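Local coordinates for protein ComZ (Thermus thermophilus, PDB 6QVI) that is a competence-associated pilin that probably acts as a DNA receptor at the pilus tip during natural transformation, at residues S132-G144 against A154-P166. Residues are numbered along the deposited sequence; the frame is centred on the assembly and turned at random.
Sequences SDYLEQAIFAGAG and ATIRGGVYVVGNP
Phe140 and Tyr161 lie side by side in an offset stack, ring centroids 4.5 Å apart and planes only 11° from parallel. In register on one face of the sheet, both carry CG anti to the backbone N (chi1 -176° in each), which leaves the rings pointing the same way. Phe140 CE1 sits over the rim of the tyrosine face, 3.4 Å from Tyr161 CD1. Two methyl groups adjoin the pair: Leu135 CD1 comes obliquely to Tyr161 near CE2, on the same side of that ring as Phe140, while Val163 CG1 lies 3.7 Å from Phe140 CE2. Gln137, its chain bent at chi2, brings OE1 near Tyr161 CB, its amide nearly perpendicular to the tyrosine ring, and sets CD in plane at the edge of the Phe140 ring. Such like-on-like stacking of residues in register is a hallmark of the beta-solenoid, where successive coils pair through parallel strands; here 139-141 lies between 160-162 and 469-472. Replacing Tyr161 by an alanine would probably strip Phe140 of its stacking surface and open a gap beside Leu135. Between the strands, Ile139 O accepts Tyr161 N in the carbonyl plane, and Ala141 N reaches Tyr161 O at 2.7 Å in a nearly straight bond. On the opposite face of this strand pair, Ile139 and Ala141 lie beside Val160 and Val162. Ile156, from the preceding strand 153-157, closes in on the same side: its CG2 meets Ala138 CB at 3.4 Å, and its CG1 touches Ile139 CD1, the two side chains crossing at about a right angle.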
loop_
_atom_site.group_PDB
_atom_site.type_symbol
_atom_site.label_atom_id
_atom_site.label_comp_id
_atom_site.label_asym_id
_atom_site.label_seq_id
_atom_site.Cartn_x
_atom_site.Cartn_y
_atom_site.Cartn_z
ATOM N N SER A 132 10.405 -4.236 2.116
ATOM C CA SER A 132 9.446 -4.191 1.018
ATOM C C SER A 132 9.011 -2.764 0.769
ATOM O O SER A 132 8.914 -2.324 -0.388
ATOM C CB SER A 132 8.229 -5.084 1.283
ATOM O OG SER A 132 8.532 -6.452 1.053
ATOM N N ASP A 133 8.758 -2.028 1.852
ATOM C CA ASP A 133 8.199 -0.680 1.818
ATOM C C ASP A 133 6.890 -0.666 1.014
ATOM O O ASP A 133 6.797 -0.159 -0.110
ATOM C CB ASP A 133 9.224 0.326 1.286
ATOM C CG ASP A 133 8.706 1.770 1.315
ATOM O OD1 ASP A 133 7.695 2.026 2.018
ATOM O OD2 ASP A 133 9.316 2.650 0.654
ATOM N N TYR A 134 5.870 -1.247 1.642
ATOM C CA TYR A 134 4.538 -1.265 1.053
ATOM C C TYR A 134 4.116 0.167 0.763
ATOM O O TYR A 134 3.923 0.968 1.683
ATOM C CB TYR A 134 3.563 -1.951 2.018
ATOM C CG TYR A 134 3.651 -3.481 2.034
ATOM C CD1 TYR A 134 3.336 -4.227 0.894
ATOM C CD2 TYR A 134 4.128 -4.174 3.156
ATOM C CE1 TYR A 134 3.415 -5.617 0.891
ATOM C CE2 TYR A 134 4.226 -5.568 3.158
ATOM C CZ TYR A 134 3.869 -6.286 2.017
ATOM O OH TYR A 134 3.948 -7.666 1.979
ATOM N N LEU A 135 3.916 0.469 -0.518
ATOM C CA LEU A 135 3.607 1.833 -0.931
ATOM C C LEU A 135 2.288 2.297 -0.350
ATOM O O LEU A 135 1.306 1.537 -0.274
ATOM C CB LEU A 135 3.578 1.925 -2.453
ATOM C CG LEU A 135 4.946 1.631 -3.063
ATOM C CD1 LEU A 135 4.993 2.032 -4.519
ATOM C CD2 LEU A 135 6.033 2.378 -2.255
ATOM N N GLU A 136 2.283 3.554 0.093
ATOM C CA GLU A 136 1.115 4.137 0.743
ATOM C C GLU A 136 0.824 5.485 0.103
ATOM O O GLU A 136 1.502 6.475 0.405
ATOM C CB GLU A 136 1.306 4.265 2.248
ATOM C CG GLU A 136 1.359 2.914 2.924
ATOM C CD GLU A 136 1.262 3.020 4.425
ATOM O OE1 GLU A 136 1.263 4.163 4.938
ATOM O OE2 GLU A 136 1.171 1.958 5.089
ATOM N N GLN A 137 -0.170 5.507 -0.791
ATOM C CA GLN A 137 -0.502 6.739 -1.486
ATOM C C GLN A 137 -2.012 6.788 -1.717
ATOM O O GLN A 137 -2.682 5.753 -1.807
ATOM C CB GLN A 137 0.297 6.836 -2.805
ATOM C CG GLN A 137 -0.044 5.692 -3.768
ATOM C CD GLN A 137 0.705 4.402 -3.487
ATOM O OE1 GLN A 137 1.922 4.397 -3.382
ATOM N NE2 GLN A 137 -0.030 3.317 -3.298
ATOM N N ALA A 138 -2.545 8.001 -1.848
ATOM C CA ALA A 138 -3.965 8.094 -2.148
ATOM C C ALA A 138 -4.232 7.744 -3.587
ATOM O O ALA A 138 -5.295 7.189 -3.898
ATOM C CB ALA A 138 -4.511 9.497 -1.872
ATOM N N ILE A 139 -3.312 8.061 -4.458
ATOM C CA ILE A 139 -3.513 7.802 -5.842
ATOM C C ILE A 139 -2.305 7.263 -6.487
ATOM O O ILE A 139 -1.309 7.894 -6.495
ATOM C CB ILE A 139 -3.751 9.107 -6.573
ATOM C CG1 ILE A 139 -5.111 9.655 -6.255
ATOM C CG2 ILE A 139 -3.665 8.921 -8.060
ATOM C CD1 ILE A 139 -5.354 10.950 -6.962
ATOM N N PHE A 140 -2.415 6.095 -7.068
ATOM C CA PHE A 140 -1.316 5.525 -7.766
ATOM C C PHE A 140 -1.713 5.611 -9.197
ATOM O O PHE A 140 -2.686 5.057 -9.560
ATOM C CB PHE A 140 -1.173 4.096 -7.362
ATOM C CG PHE A 140 -0.012 3.433 -7.967
ATOM C CD1 PHE A 140 1.076 3.150 -7.232
ATOM C CD2 PHE A 140 -0.020 3.108 -9.272
ATOM C CE1 PHE A 140 2.151 2.536 -7.779
ATOM C CE2 PHE A 140 1.044 2.492 -9.837
ATOM C CZ PHE A 140 2.138 2.205 -9.088
ATOM N N ALA A 141 -0.967 6.317 -10.015
ATOM C CA ALA A 141 -1.331 6.467 -11.399
ATOM C C ALA A 141 -0.492 5.668 -12.322
ATOM O O ALA A 141 0.655 5.481 -12.087
ATOM C CB ALA A 141 -1.275 7.902 -11.800
ATOM N N GLY A 142 -1.063 5.251 -13.426
ATOM C CA GLY A 142 -0.356 4.417 -14.345
ATOM C C GLY A 142 0.348 4.991 -15.516
ATOM O O GLY A 142 1.304 5.673 -15.383
ATOM N N ALA A 143 -0.141 4.686 -16.694
ATOM C CA ALA A 143 0.528 5.121 -17.893
ATOM C C ALA A 143 -0.202 6.043 -18.812
ATOM O O ALA A 143 0.354 6.369 -19.825
ATOM C CB ALA A 143 0.969 3.916 -18.679
ATOM N N GLY A 144 -1.421 6.442 -18.465
ATOM C CA GLY A 144 -2.225 7.362 -19.259
ATOM C C GLY A 144 -2.399 7.009 -20.730
ATOM O O GLY A 144 -1.743 7.597 -21.605
ATOM N N ALA A 154 -7.964 18.665 -7.880
ATOM C CA ALA A 154 -7.870 17.603 -6.908
ATOM C C ALA A 154 -7.267 18.153 -5.633
ATOM O O ALA A 154 -6.384 19.020 -5.675
ATOM C CB ALA A 154 -6.997 16.470 -7.432
ATOM N N THR A 155 -7.663 17.570 -4.531
ATOM C CA THR A 155 -7.077 17.851 -3.260
ATOM C C THR A 155 -6.888 16.432 -2.792
ATOM O O THR A 155 -7.837 15.744 -2.556
ATOM C CB THR A 155 -7.945 18.697 -2.337
ATOM O OG1 THR A 155 -8.229 17.981 -1.142
ATOM C CG2 THR A 155 -9.189 19.058 -2.987
ATOM N N ILE A 156 -5.647 16.022 -2.628
ATOM C CA ILE A 156 -5.279 14.638 -2.340
ATOM C C ILE A 156 -4.645 14.616 -0.961
ATOM O O ILE A 156 -3.542 15.156 -0.767
ATOM C CB ILE A 156 -4.304 14.046 -3.376
ATOM C CG1 ILE A 156 -4.862 14.037 -4.793
ATOM C CG2 ILE A 156 -3.811 12.663 -2.960
ATOM C CD1 ILE A 156 -4.170 15.059 -5.686
ATOM N N ARG A 157 -5.304 13.970 -0.001
ATOM C CA ARG A 157 -4.708 13.857 1.326
ATOM C C ARG A 157 -4.028 12.489 1.365
ATOM O O ARG A 157 -4.638 11.458 1.669
ATOM C CB ARG A 157 -5.775 14.074 2.391
ATOM C CG ARG A 157 -6.701 15.149 1.909
ATOM C CD ARG A 157 -7.491 15.825 2.973
ATOM N NE ARG A 157 -6.604 16.715 3.685
ATOM C CZ ARG A 157 -6.974 17.902 4.130
ATOM N NH1 ARG A 157 -8.216 18.318 3.924
ATOM N NH2 ARG A 157 -6.104 18.673 4.773
ATOM N N GLY A 158 -2.739 12.494 1.025
ATOM C CA GLY A 158 -1.959 11.281 0.901
ATOM C C GLY A 158 -0.987 11.357 -0.263
ATOM O O GLY A 158 -0.912 12.377 -0.960
ATOM N N GLY A 159 -0.216 10.299 -0.508
ATOM C CA GLY A 159 0.766 10.368 -1.562
ATOM C C GLY A 159 0.138 10.203 -2.915
ATOM O O GLY A 159 -1.013 9.777 -3.035
ATOM N N VAL A 160 0.896 10.539 -3.940
ATOM C CA VAL A 160 0.501 10.294 -5.300
ATOM C C VAL A 160 1.722 9.754 -6.019
ATOM O O VAL A 160 2.710 10.400 -6.084
ATOM C CB VAL A 160 -0.109 11.480 -6.063
ATOM C CG1 VAL A 160 -0.519 12.614 -5.186
ATOM C CG2 VAL A 160 0.784 11.954 -7.158
ATOM N N TYR A 161 1.639 8.539 -6.527
ATOM C CA TYR A 161 2.713 7.888 -7.236
ATOM C C TYR A 161 2.301 7.812 -8.670
ATOM O O TYR A 161 1.208 7.458 -8.957
ATOM C CB TYR A 161 2.870 6.478 -6.677
ATOM C CG TYR A 161 4.002 5.621 -7.215
ATOM C CD1 TYR A 161 4.056 5.254 -8.518
ATOM C CD2 TYR A 161 4.971 5.129 -6.384
ATOM C CE1 TYR A 161 5.063 4.466 -8.993
ATOM C CE2 TYR A 161 5.974 4.332 -6.852
ATOM C CZ TYR A 161 6.009 4.011 -8.159
ATOM O OH TYR A 161 6.994 3.226 -8.643
ATOM N N VAL A 162 3.165 8.185 -9.580
ATOM C CA VAL A 162 2.833 8.110 -10.966
ATOM C C VAL A 162 3.936 7.340 -11.626
ATOM O O VAL A 162 5.068 7.574 -11.330
ATOM C CB VAL A 162 2.801 9.497 -11.563
ATOM C CG1 VAL A 162 2.531 9.421 -13.033
ATOM C CG2 VAL A 162 1.746 10.319 -10.895
ATOM N N VAL A 163 3.633 6.409 -12.510
ATOM C CA VAL A 163 4.719 5.695 -13.142
ATOM C C VAL A 163 5.270 6.383 -14.372
ATOM O O VAL A 163 6.453 6.495 -14.499
ATOM C CB VAL A 163 4.500 4.175 -13.286
ATOM C CG1 VAL A 163 3.300 3.707 -12.542
ATOM C CG2 VAL A 163 4.499 3.698 -14.702
ATOM N N GLY A 164 4.434 6.888 -15.256
ATOM C CA GLY A 164 4.937 7.566 -16.425
ATOM C C GLY A 164 5.145 6.688 -17.625
ATOM O O GLY A 164 4.796 5.543 -17.602
ATOM N N ASN A 165 5.726 7.234 -18.677
ATOM C CA ASN A 165 5.975 6.482 -19.886
ATOM C C ASN A 165 7.452 6.306 -20.077
ATOM O O ASN A 165 8.127 7.194 -20.526
ATOM C CB ASN A 165 5.386 7.220 -21.071
ATOM C CG ASN A 165 5.754 6.606 -22.393
ATOM O OD1 ASN A 165 6.437 5.599 -22.465
ATOM N ND2 ASN A 165 5.290 7.216 -23.453
ATOM N N PRO A 166 7.939 5.107 -19.834
ATOM C CA PRO A 166 9.354 4.801 -19.902
ATOM C C PRO A 166 9.974 5.153 -21.212
ATOM O O PRO A 166 11.167 5.368 -21.241
ATOM C CB PRO A 166 9.387 3.306 -19.704
ATOM C CG PRO A 166 8.098 2.852 -20.242
ATOM C CD PRO A 166 7.122 3.898 -19.850
#